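Local structure of SusD homolog (Bacteroides thetaiotaomicron, 4MRU) at residues 481-486 against 496-501; 462-467 against 474-479; 265-270 against 394-399. The protein probably binds mucin O-glycans as a SusD-like protein of the Bacteroides outer membrane. All blocks are in the same frame, centred on the assembly; numbering follows the deposited sequence.

Contact 1: residues 481-486 against 496-501; sequences NVLIKE and GGTHVW
Glu486 and Trp501 make the broadest side-chain meeting of this contact. The carboxylate lies beside the start of the indole side chain, with its plane only 2° from that of the ring. Its OE2 is 3.6 Å from Trp501 CB and nearly as close to Trp501 CG. The backbone touches the same indole from another direction: Glu486 O comes to the ring edge, in the ring plane, 3.5 Å from Trp501 CD1. One turn earlier in the helix, Leu483 and Thr498 meet tip to tip, with Leu483 CG 3.9 Å from Thr498 CG2. Thr498 keeps OG1 beside its backbone N (chi1 -70°), which turns the methyl to the leucine and leaves OG1 for other partners.

Two waters bridge the segments. One donates to Leu483 O at 2.8 Å and to His499 O at 2.9 Å. The other donates to Glu486 OE1 at 2.8 Å and accepts from Trp501 N at 2.9 Å. The contact is therefore partly dry and partly water-bridged. It lies where the last turns of helix 473-486 in this SusD-like, TPR-related fold are crossed by the irregular segment 496-501.

The next shell fixes both polar ends. Glu486 OE1 takes a hydrogen bond from Gln152 N and OE2 one from Lys153 N, at the beginning of helix 152-173. These bonds hold the carboxylate's rotation, and the helix start is likely to favour its charged form. The Trp501 side chain also packs on Gln152, Lys153 and Met157 of that helix. Arg504 NH1 reaches both Glu486 O and Trp501 O, so one guanidinium group ties the two segments together. Thr498 OG1 is hydrogen-bonded to Gly493 O and Gln491 N, both in the loop between the two segments.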
loop_
_atom_site.group_PDB
_atom_site.type_symbol
_atom_site.label_atom_id
_atom_site.label_comp_id
_atom_site.label_asym_id
_atom_site.label_seq_id
_atom_site.Cartn_x
_atom_site.Cartn_y
_atom_site.Cartn_z
ATOM N N ASN A 481 -17.705 13.930 12.440
ATOM C CA ASN A 481 -17.763 13.843 13.892
ATOM C C ASN A 481 -17.150 12.570 14.461
ATOM O O ASN A 481 -16.421 12.659 15.443
ATOM C CB ASN A 481 -19.210 14.040 14.391
ATOM C CG ASN A 481 -19.650 15.499 14.280
ATOM O OD1 ASN A 481 -18.828 16.392 14.114
ATOM N ND2 ASN A 481 -20.937 15.731 14.309
ATOM N N VAL A 482 -17.373 11.438 13.791
ATOM C CA VAL A 482 -16.772 10.164 14.133
ATOM C C VAL A 482 -15.262 10.176 13.906
ATOM O O VAL A 482 -14.523 9.751 14.778
ATOM C CB VAL A 482 -17.425 8.985 13.349
ATOM C CG1 VAL A 482 -16.670 7.691 13.562
ATOM C CG2 VAL A 482 -18.877 8.825 13.797
ATOM N N LEU A 483 -14.808 10.739 12.784
ATOM C CA LEU A 483 -13.376 10.914 12.536
ATOM C C LEU A 483 -12.703 11.704 13.646
ATOM O O LEU A 483 -11.654 11.294 14.168
ATOM C CB LEU A 483 -13.188 11.635 11.195
ATOM C CG LEU A 483 -11.792 12.061 10.791
ATOM C CD1 LEU A 483 -10.970 10.862 10.358
ATOM C CD2 LEU A 483 -11.875 13.043 9.630
ATOM N N ILE A 484 -13.325 12.827 14.035
ATOM C CA ILE A 484 -12.809 13.659 15.140
ATOM C C ILE A 484 -12.745 12.895 16.470
ATOM O O ILE A 484 -11.691 12.911 17.121
ATOM C CB ILE A 484 -13.612 14.935 15.299
ATOM C CG1 ILE A 484 -13.474 15.842 14.042
ATOM C CG2 ILE A 484 -13.189 15.724 16.545
ATOM C CD1 ILE A 484 -14.478 16.960 13.990
ATOM N N LYS A 485 -13.815 12.173 16.828
ATOM C CA LYS A 485 -13.867 11.441 18.074
ATOM C C LYS A 485 -12.861 10.274 18.148
ATOM O O LYS A 485 -12.271 10.024 19.213
ATOM C CB LYS A 485 -15.289 10.907 18.310
ATOM C CG LYS A 485 -16.256 11.947 18.874
ATOM C CD LYS A 485 -17.626 11.357 19.226
ATOM C CE LYS A 485 -17.612 10.660 20.588
ATOM N NZ LYS A 485 -18.961 10.315 21.131
ATOM N N GLU A 486 -12.693 9.562 17.033
ATOM C CA GLU A 486 -11.748 8.456 16.919
ATOM C C GLU A 486 -10.271 8.839 16.869
ATOM O O GLU A 486 -9.427 7.961 17.002
ATOM C CB GLU A 486 -11.947 7.686 15.610
ATOM C CG GLU A 486 -13.135 6.797 15.502
ATOM C CD GLU A 486 -12.958 5.773 14.370
ATOM O OE1 GLU A 486 -12.893 6.139 13.151
ATOM O OE2 GLU A 486 -12.926 4.594 14.733
ATOM N N GLY A 496 -6.265 16.663 5.648
ATOM C CA GLY A 496 -5.140 15.775 5.526
ATOM C C GLY A 496 -4.285 15.662 6.798
ATOM O O GLY A 496 -3.436 14.785 6.853
ATOM N N GLY A 497 -4.445 16.556 7.766
ATOM C CA GLY A 497 -3.674 16.498 8.997
ATOM C C GLY A 497 -4.227 15.611 10.111
ATOM O O GLY A 497 -3.507 15.187 11.035
ATOM N N THR A 498 -5.504 15.308 10.015
ATOM C CA THR A 498 -6.194 14.593 11.066
ATOM C C THR A 498 -5.814 13.120 10.991
ATOM O O THR A 498 -5.827 12.551 9.916
ATOM C CB THR A 498 -7.708 14.789 10.925
ATOM O OG1 THR A 498 -8.036 16.151 11.243
ATOM C CG2 THR A 498 -8.474 13.886 11.870
ATOM N N HIS A 499 -5.475 12.513 12.132
ATOM C CA HIS A 499 -5.076 11.108 12.146
ATOM C C HIS A 499 -6.311 10.211 12.048
ATOM O O HIS A 499 -7.326 10.438 12.733
ATOM C CB HIS A 499 -4.303 10.749 13.428
ATOM C CG HIS A 499 -2.916 11.327 13.506
ATOM N ND1 HIS A 499 -1.926 10.756 14.270
ATOM C CD2 HIS A 499 -2.356 12.418 12.923
ATOM C CE1 HIS A 499 -0.815 11.469 14.155
ATOM N NE2 HIS A 499 -1.051 12.481 13.351
ATOM N N VAL A 500 -6.190 9.142 11.290
ATOM C CA VAL A 500 -7.167 8.053 11.351
ATOM C C VAL A 500 -6.986 7.290 12.667
ATOM O O VAL A 500 -5.929 7.375 13.301
ATOM C CB VAL A 500 -7.098 7.092 10.119
ATOM C CG1 VAL A 500 -7.199 7.895 8.798
ATOM C CG2 VAL A 500 -5.851 6.268 10.133
ATOM N N TRP A 501 -7.989 6.471 13.005
ATOM C CA TRP A 501 -8.037 5.834 14.330
ATOM C C TRP A 501 -6.801 4.997 14.673
ATOM O O TRP A 501 -6.335 5.061 15.794
ATOM C CB TRP A 501 -9.320 4.986 14.459
ATOM C CG TRP A 501 -9.340 4.083 15.658
ATOM C CD1 TRP A 501 -9.509 4.438 16.956
ATOM C CD2 TRP A 501 -9.207 2.665 15.639
ATOM N NE1 TRP A 501 -9.472 3.320 17.763
ATOM C CE2 TRP A 501 -9.254 2.223 16.968
ATOM C CE3 TRP A 501 -9.033 1.721 14.622
ATOM C CZ2 TRP A 501 -9.176 0.875 17.302
ATOM C CZ3 TRP A 501 -8.916 0.369 14.970
ATOM C CH2 TRP A 501 -9.011 -0.023 16.295
HETATM O O HOH W 1 -9.892 9.257 13.345
HETATM O O HOH W 2 -10.629 7.082 11.874
#

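Contact 2: residues 462-467 against 474-479; sequences LMYPNE and FHLNNA
Tyr464 and Leu476 form the tight part of this contact. Leu476 CD1 rests 3.6 Å from Tyr464 CD2 and 3.9 Å from Tyr464 CG. It meets the ring obliquely, near the root of the side chain, and also lies 4.0 Å from Tyr464 CB. The side chains lie alongside each other, pointing opposite ways. Leu476 has CG anti to its backbone N (chi1 172°), which carries the branch off the helix and brings CD1 to the tyrosine.

The packing is looser toward the phenol end. There Ala479, one helical turn further on, offers only its CB, 4.4 Å from Tyr464 OH. On the far side of the helix Asn477 and Asn478 are exposed. The contact thus seats the first half of helix 473-486 on the loop that leads into helix 466-471, as the chain turns from one helix into the next.

Other residues complete the tyrosine's surroundings. Tyr149 meets its ring edge-to-face, and Arg461 makes a cation-pi contact with it. Leu476, for its part, also touches Glu468 and Tyr469 of helix 466-471. Tyr464 OH is hydrogen-bonded to Pro127 O, so the buried hydroxyl is satisfied. The ring's polar end is thus committed elsewhere, and what it offers residues 474-479 is apolar packing.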
loop_
_atom_site.group_PDB
_atom_site.type_symbol
_atom_site.label_atom_id
_atom_site.label_comp_id
_atom_site.label_asym_id
_atom_site.label_seq_id
_atom_site.Cartn_x
_atom_site.Cartn_y
_atom_site.Cartn_z
ATOM N N LEU A 462 -6.513 11.201 3.375
ATOM C CA LEU A 462 -7.136 12.000 2.320
ATOM C C LEU A 462 -8.477 12.570 2.793
ATOM O O LEU A 462 -9.154 11.960 3.616
ATOM C CB LEU A 462 -7.429 11.191 1.057
ATOM C CG LEU A 462 -6.396 11.044 -0.002
ATOM C CD1 LEU A 462 -7.016 10.412 -1.265
ATOM C CD2 LEU A 462 -5.765 12.397 -0.310
HETATM N N MSE A 463 -8.869 13.677 2.182
HETATM C CA MSE A 463 -10.098 14.377 2.523
HETATM C C MSE A 463 -11.237 13.793 1.735
HETATM O O MSE A 463 -11.033 13.322 0.637
HETATM C CB MSE A 463 -9.997 15.869 2.191
HETATM C CG MSE A 463 -8.901 16.527 3.014
HETATM SE SE MSE A 463 -7.220 16.532 1.968
HETATM C CE MSE A 463 -7.640 18.013 0.722
ATOM N N TYR A 464 -12.436 13.803 2.302
ATOM C CA TYR A 464 -13.610 13.256 1.610
ATOM C C TYR A 464 -13.930 14.080 0.377
ATOM O O TYR A 464 -13.617 15.238 0.337
ATOM C CB TYR A 464 -14.815 13.225 2.519
ATOM C CG TYR A 464 -14.636 12.277 3.712
ATOM C CD1 TYR A 464 -14.400 10.923 3.525
ATOM C CD2 TYR A 464 -14.756 12.734 5.001
ATOM C CE1 TYR A 464 -14.298 10.042 4.608
ATOM C CE2 TYR A 464 -14.627 11.879 6.101
ATOM C CZ TYR A 464 -14.424 10.542 5.908
ATOM O OH TYR A 464 -14.328 9.730 7.023
ATOM N N PRO A 465 -14.476 13.449 -0.657
ATOM C CA PRO A 465 -14.709 14.183 -1.907
ATOM C C PRO A 465 -15.861 15.158 -1.768
ATOM O O PRO A 465 -16.766 14.961 -0.932
ATOM C CB PRO A 465 -15.043 13.074 -2.921
ATOM C CG PRO A 465 -15.472 11.924 -2.140
ATOM C CD PRO A 465 -14.838 12.035 -0.768
ATOM N N ASN A 466 -15.880 16.171 -2.630
ATOM C CA ASN A 466 -16.900 17.186 -2.550
ATOM C C ASN A 466 -18.326 16.640 -2.804
ATOM O O ASN A 466 -19.301 17.210 -2.322
ATOM C CB ASN A 466 -16.630 18.331 -3.531
ATOM C CG ASN A 466 -17.416 19.595 -3.162
ATOM O OD1 ASN A 466 -17.204 20.183 -2.108
ATOM N ND2 ASN A 466 -18.301 20.001 -4.019
ATOM N N GLU A 467 -18.431 15.577 -3.587
ATOM C CA GLU A 467 -19.693 14.884 -3.812
ATOM C C GLU A 467 -20.351 14.488 -2.473
ATOM O O GLU A 467 -21.558 14.610 -2.286
ATOM C CB GLU A 467 -19.481 13.646 -4.679
ATOM C CG GLU A 467 -19.126 13.956 -6.138
ATOM C CD GLU A 467 -17.676 14.442 -6.390
ATOM O OE1 GLU A 467 -16.833 14.527 -5.465
ATOM O OE2 GLU A 467 -17.349 14.744 -7.556
ATOM N N PHE A 474 -25.881 14.827 5.334
ATOM C CA PHE A 474 -26.246 14.278 6.664
ATOM C C PHE A 474 -25.234 13.191 7.146
ATOM O O PHE A 474 -24.638 13.279 8.245
ATOM C CB PHE A 474 -27.680 13.753 6.616
ATOM C CG PHE A 474 -28.180 13.200 7.923
ATOM C CD1 PHE A 474 -27.931 11.876 8.249
ATOM C CD2 PHE A 474 -28.922 13.985 8.812
ATOM C CE1 PHE A 474 -28.378 11.339 9.443
ATOM C CE2 PHE A 474 -29.393 13.446 9.997
ATOM C CZ PHE A 474 -29.112 12.113 10.312
ATOM N N HIS A 475 -25.060 12.169 6.325
ATOM C CA HIS A 475 -24.116 11.098 6.631
ATOM C C HIS A 475 -22.660 11.618 6.708
ATOM O O HIS A 475 -21.899 11.246 7.619
ATOM C CB HIS A 475 -24.236 9.997 5.608
ATOM C CG HIS A 475 -25.542 9.267 5.657
ATOM N ND1 HIS A 475 -26.090 8.802 6.834
ATOM C CD2 HIS A 475 -26.384 8.872 4.669
ATOM C CE1 HIS A 475 -27.212 8.153 6.567
ATOM N NE2 HIS A 475 -27.413 8.181 5.264
ATOM N N LEU A 476 -22.284 12.479 5.789
ATOM C CA LEU A 476 -20.929 13.005 5.822
ATOM C C LEU A 476 -20.665 13.792 7.134
ATOM O O LEU A 476 -19.635 13.605 7.780
ATOM C CB LEU A 476 -20.661 13.865 4.600
ATOM C CG LEU A 476 -19.324 14.588 4.724
ATOM C CD1 LEU A 476 -18.190 13.573 4.562
ATOM C CD2 LEU A 476 -19.222 15.707 3.726
ATOM N N ASN A 477 -21.615 14.633 7.535
ATOM C CA ASN A 477 -21.471 15.394 8.765
ATOM C C ASN A 477 -21.228 14.500 10.008
ATOM O O ASN A 477 -20.354 14.791 10.844
ATOM C CB ASN A 477 -22.691 16.300 8.986
ATOM C CG ASN A 477 -22.567 17.098 10.248
ATOM O OD1 ASN A 477 -21.745 18.000 10.328
ATOM N ND2 ASN A 477 -23.331 16.713 11.275
ATOM N N ASN A 478 -22.015 13.429 10.126
ATOM C CA ASN A 478 -21.808 12.432 11.179
ATOM C C ASN A 478 -20.454 11.743 11.034
ATOM O O ASN A 478 -19.768 11.520 12.022
ATOM C CB ASN A 478 -22.960 11.390 11.202
ATOM C CG ASN A 478 -24.264 12.002 11.680
ATOM O OD1 ASN A 478 -24.258 12.929 12.499
ATOM N ND2 ASN A 478 -25.400 11.503 11.171
ATOM N N ALA A 479 -20.053 11.434 9.796
ATOM C CA ALA A 479 -18.747 10.818 9.564
ATOM C C ALA A 479 -17.605 11.685 10.113
ATOM O O ALA A 479 -16.652 11.180 10.717
ATOM C CB ALA A 479 -18.526 10.566 8.100
#

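Contact 3: residues 265-270 against 394-399; sequences ICYMNG and ANITVK. With EDO (1,2-ethanediol), chain L; EDO (1,2-ethanediol), chain I.
Tyr267 of helix 262-270 reaches across to Ala394 and Ile396. In this SusD-like, TPR-related protein, these two residues lie in the irregular chain that leads toward helix 408-423. The contact joins a short helix to that connection, with no regular pairing of backbones.

The direct contacts are van der Waals packing around the phenol end of Tyr267. Ala394 CB points to the helix and sits 3.2 Å from Tyr267 OH, a close approach, and 3.9 Å from Tyr267 CZ. Its angle to the ring is oblique. Ile396 comes from a different direction: CG2 meets the ring edge, in plane, 3.9 Å from Tyr267 CE2. The first torsion of the tyrosine (chi1 -77°) turns the ring off the helix so that its hydroxyl end meets the loop. Trp420 of helix 408-423 meets the same ring edge-to-face.

Hydrogen bonds to residues outside the segments hold both sides. Tyr267 OH is hydrogen-bonded to Lys441 O. Ile396 O is bonded to Tyr271 OH, just past the end of the helix.

Two ethanediol molecules, probably from the crystallisation liquor, bind at the segments, one at Lys399 and one at Asn269. Lys399 NZ grips the first by both oxygens, O1 at 3.0 Å and O2 at 2.9 Å. The lysine chain runs extended and then bends at its last torsion (chi4 -63°), which swings the ammonium onto the diol. With an alanine here, that diol would probably be lost from its place, since both of its oxygens would be without their ammonium donor. The second ethanediol is held by Asn269, whose OD1 is bonded to Arg276 NH1. Asn269 ND2 donates to O1 of that diol at 3.0 Å in an almost straight bond, with an N-H...O angle of 171°.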
loop_
_atom_site.group_PDB
_atom_site.type_symbol
_atom_site.label_atom_id
_atom_site.label_comp_id
_atom_site.label_asym_id
_atom_site.label_seq_id
_atom_site.Cartn_x
_atom_site.Cartn_y
_atom_site.Cartn_z
ATOM N N ILE A 265 15.168 6.265 -4.241
ATOM C CA ILE A 265 16.512 6.298 -4.817
ATOM C C ILE A 265 17.630 6.599 -3.791
ATOM O O ILE A 265 18.711 6.001 -3.867
ATOM C CB ILE A 265 16.577 7.306 -5.979
ATOM C CG1 ILE A 265 15.606 6.907 -7.074
ATOM C CG2 ILE A 265 17.985 7.387 -6.547
ATOM C CD1 ILE A 265 15.984 5.659 -7.827
ATOM N N CYS A 266 17.393 7.510 -2.845
ATOM C CA CYS A 266 18.370 7.794 -1.804
ATOM C C CYS A 266 18.720 6.558 -0.994
ATOM O O CYS A 266 19.898 6.274 -0.745
ATOM C CB CYS A 266 17.851 8.853 -0.819
ATOM S SG CYS A 266 17.881 10.512 -1.494
ATOM N N TYR A 267 17.699 5.818 -0.566
ATOM C CA TYR A 267 17.946 4.614 0.167
ATOM C C TYR A 267 18.648 3.552 -0.716
ATOM O O TYR A 267 19.651 3.016 -0.316
ATOM C CB TYR A 267 16.661 4.007 0.706
ATOM C CG TYR A 267 16.093 4.689 1.918
ATOM C CD1 TYR A 267 15.340 5.863 1.813
ATOM C CD2 TYR A 267 16.303 4.151 3.203
ATOM C CE1 TYR A 267 14.792 6.459 2.921
ATOM C CE2 TYR A 267 15.779 4.770 4.313
ATOM C CZ TYR A 267 15.041 5.910 4.186
ATOM O OH TYR A 267 14.517 6.457 5.325
HETATM N N MSE A 268 18.104 3.269 -1.899
HETATM C CA MSE A 268 18.580 2.118 -2.704
HETATM C C MSE A 268 19.927 2.424 -3.356
HETATM O O MSE A 268 20.741 1.495 -3.509
HETATM C CB MSE A 268 17.545 1.693 -3.733
HETATM C CG MSE A 268 16.404 0.945 -3.071
HETATM SE SE MSE A 268 15.010 0.455 -4.358
HETATM C CE MSE A 268 15.780 -1.318 -4.945
ATOM N N ASN A 269 20.211 3.663 -3.732
ATOM C CA ASN A 269 21.590 4.025 -4.146
ATOM C C ASN A 269 22.577 3.986 -2.967
ATOM O O ASN A 269 23.699 3.534 -3.117
ATOM C CB ASN A 269 21.681 5.393 -4.811
ATOM C CG ASN A 269 21.217 5.385 -6.253
ATOM O OD1 ASN A 269 20.927 4.337 -6.863
ATOM N ND2 ASN A 269 21.165 6.549 -6.815
ATOM N N GLY A 270 22.158 4.488 -1.804
ATOM C CA GLY A 270 23.007 4.429 -0.601
ATOM C C GLY A 270 23.395 2.986 -0.266
ATOM O O GLY A 270 24.521 2.702 0.088
ATOM N N ALA A 394 17.671 9.527 6.230
ATOM C CA ALA A 394 17.843 8.609 7.370
ATOM C C ALA A 394 19.249 8.100 7.448
ATOM O O ALA A 394 20.011 8.185 6.468
ATOM C CB ALA A 394 16.870 7.435 7.242
ATOM N N ASN A 395 19.608 7.508 8.578
ATOM C CA ASN A 395 20.908 6.849 8.665
ATOM C C ASN A 395 20.784 5.337 8.883
ATOM O O ASN A 395 21.781 4.662 8.977
ATOM C CB ASN A 395 21.766 7.509 9.738
ATOM C CG ASN A 395 21.297 7.211 11.138
ATOM O OD1 ASN A 395 20.238 6.614 11.373
ATOM N ND2 ASN A 395 22.117 7.600 12.091
ATOM N N ILE A 396 19.566 4.816 8.855
ATOM C CA ILE A 396 19.304 3.391 9.049
ATOM C C ILE A 396 20.053 2.507 8.045
ATOM O O ILE A 396 20.018 2.718 6.846
ATOM C CB ILE A 396 17.780 3.051 9.002
ATOM C CG1 ILE A 396 17.488 1.602 9.480
ATOM C CG2 ILE A 396 17.190 3.277 7.615
ATOM C CD1 ILE A 396 17.819 1.355 10.935
ATOM N N THR A 397 20.732 1.497 8.568
ATOM C CA THR A 397 21.450 0.543 7.732
ATOM C C THR A 397 20.706 -0.741 7.618
ATOM O O THR A 397 19.744 -1.011 8.365
ATOM C CB THR A 397 22.823 0.241 8.336
ATOM O OG1 THR A 397 22.633 -0.362 9.597
ATOM C CG2 THR A 397 23.670 1.525 8.521
ATOM N N VAL A 398 21.156 -1.583 6.702
ATOM C CA VAL A 398 20.512 -2.896 6.503
ATOM C C VAL A 398 20.853 -3.905 7.599
ATOM O O VAL A 398 19.981 -4.646 8.068
ATOM C CB VAL A 398 20.899 -3.534 5.166
ATOM C CG1 VAL A 398 20.208 -4.887 5.008
ATOM C CG2 VAL A 398 20.536 -2.612 4.002
ATOM N N LYS A 399 22.099 -3.903 8.035
ATOM C CA LYS A 399 22.561 -4.930 8.975
ATOM C C LYS A 399 21.783 -4.907 10.310
ATOM O O LYS A 399 21.686 -3.880 10.989
ATOM C CB LYS A 399 24.070 -4.798 9.216
ATOM C CG LYS A 399 24.709 -5.911 10.063
ATOM C CD LYS A 399 26.212 -5.721 10.190
ATOM C CE LYS A 399 26.913 -6.863 10.915
ATOM N NZ LYS A 399 26.430 -6.952 12.324
HETATM C C1 EDO L . 26.323 -3.385 13.678
HETATM O O1 EDO L . 25.382 -4.488 13.671
HETATM C C2 EDO L . 27.761 -3.800 13.981
HETATM O O2 EDO L . 28.243 -4.844 13.105
HETATM C C1 EDO I . 21.187 9.280 -4.219
HETATM O O1 EDO I . 22.173 8.896 -5.196
HETATM C C2 EDO I . 20.323 10.435 -4.721
HETATM O O2 EDO I . 21.062 11.647 -5.070
#

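From the N terminus, contact 3 comes first. It closes a long excursion of 123 residues, including helices 327-339 and 348-363, and ties helix 262-270 to the approach to helix 408-423. Contact 2 follows, closes six residues, mostly helix 466-471, and joins the loop before that helix to the start of helix 473-486. Contact 1 closes nine residues without helix or strand and joins that helix's last turns to the loop after it. The three are in series; none nests or crosses. Contacts 1 and 2, about 12 Å apart between centres, touch where Gly496 N lies 3.7 Å from Met463 CG. Contact 3 lies about 39 Å from contact 2 between centres, across the chain's centre.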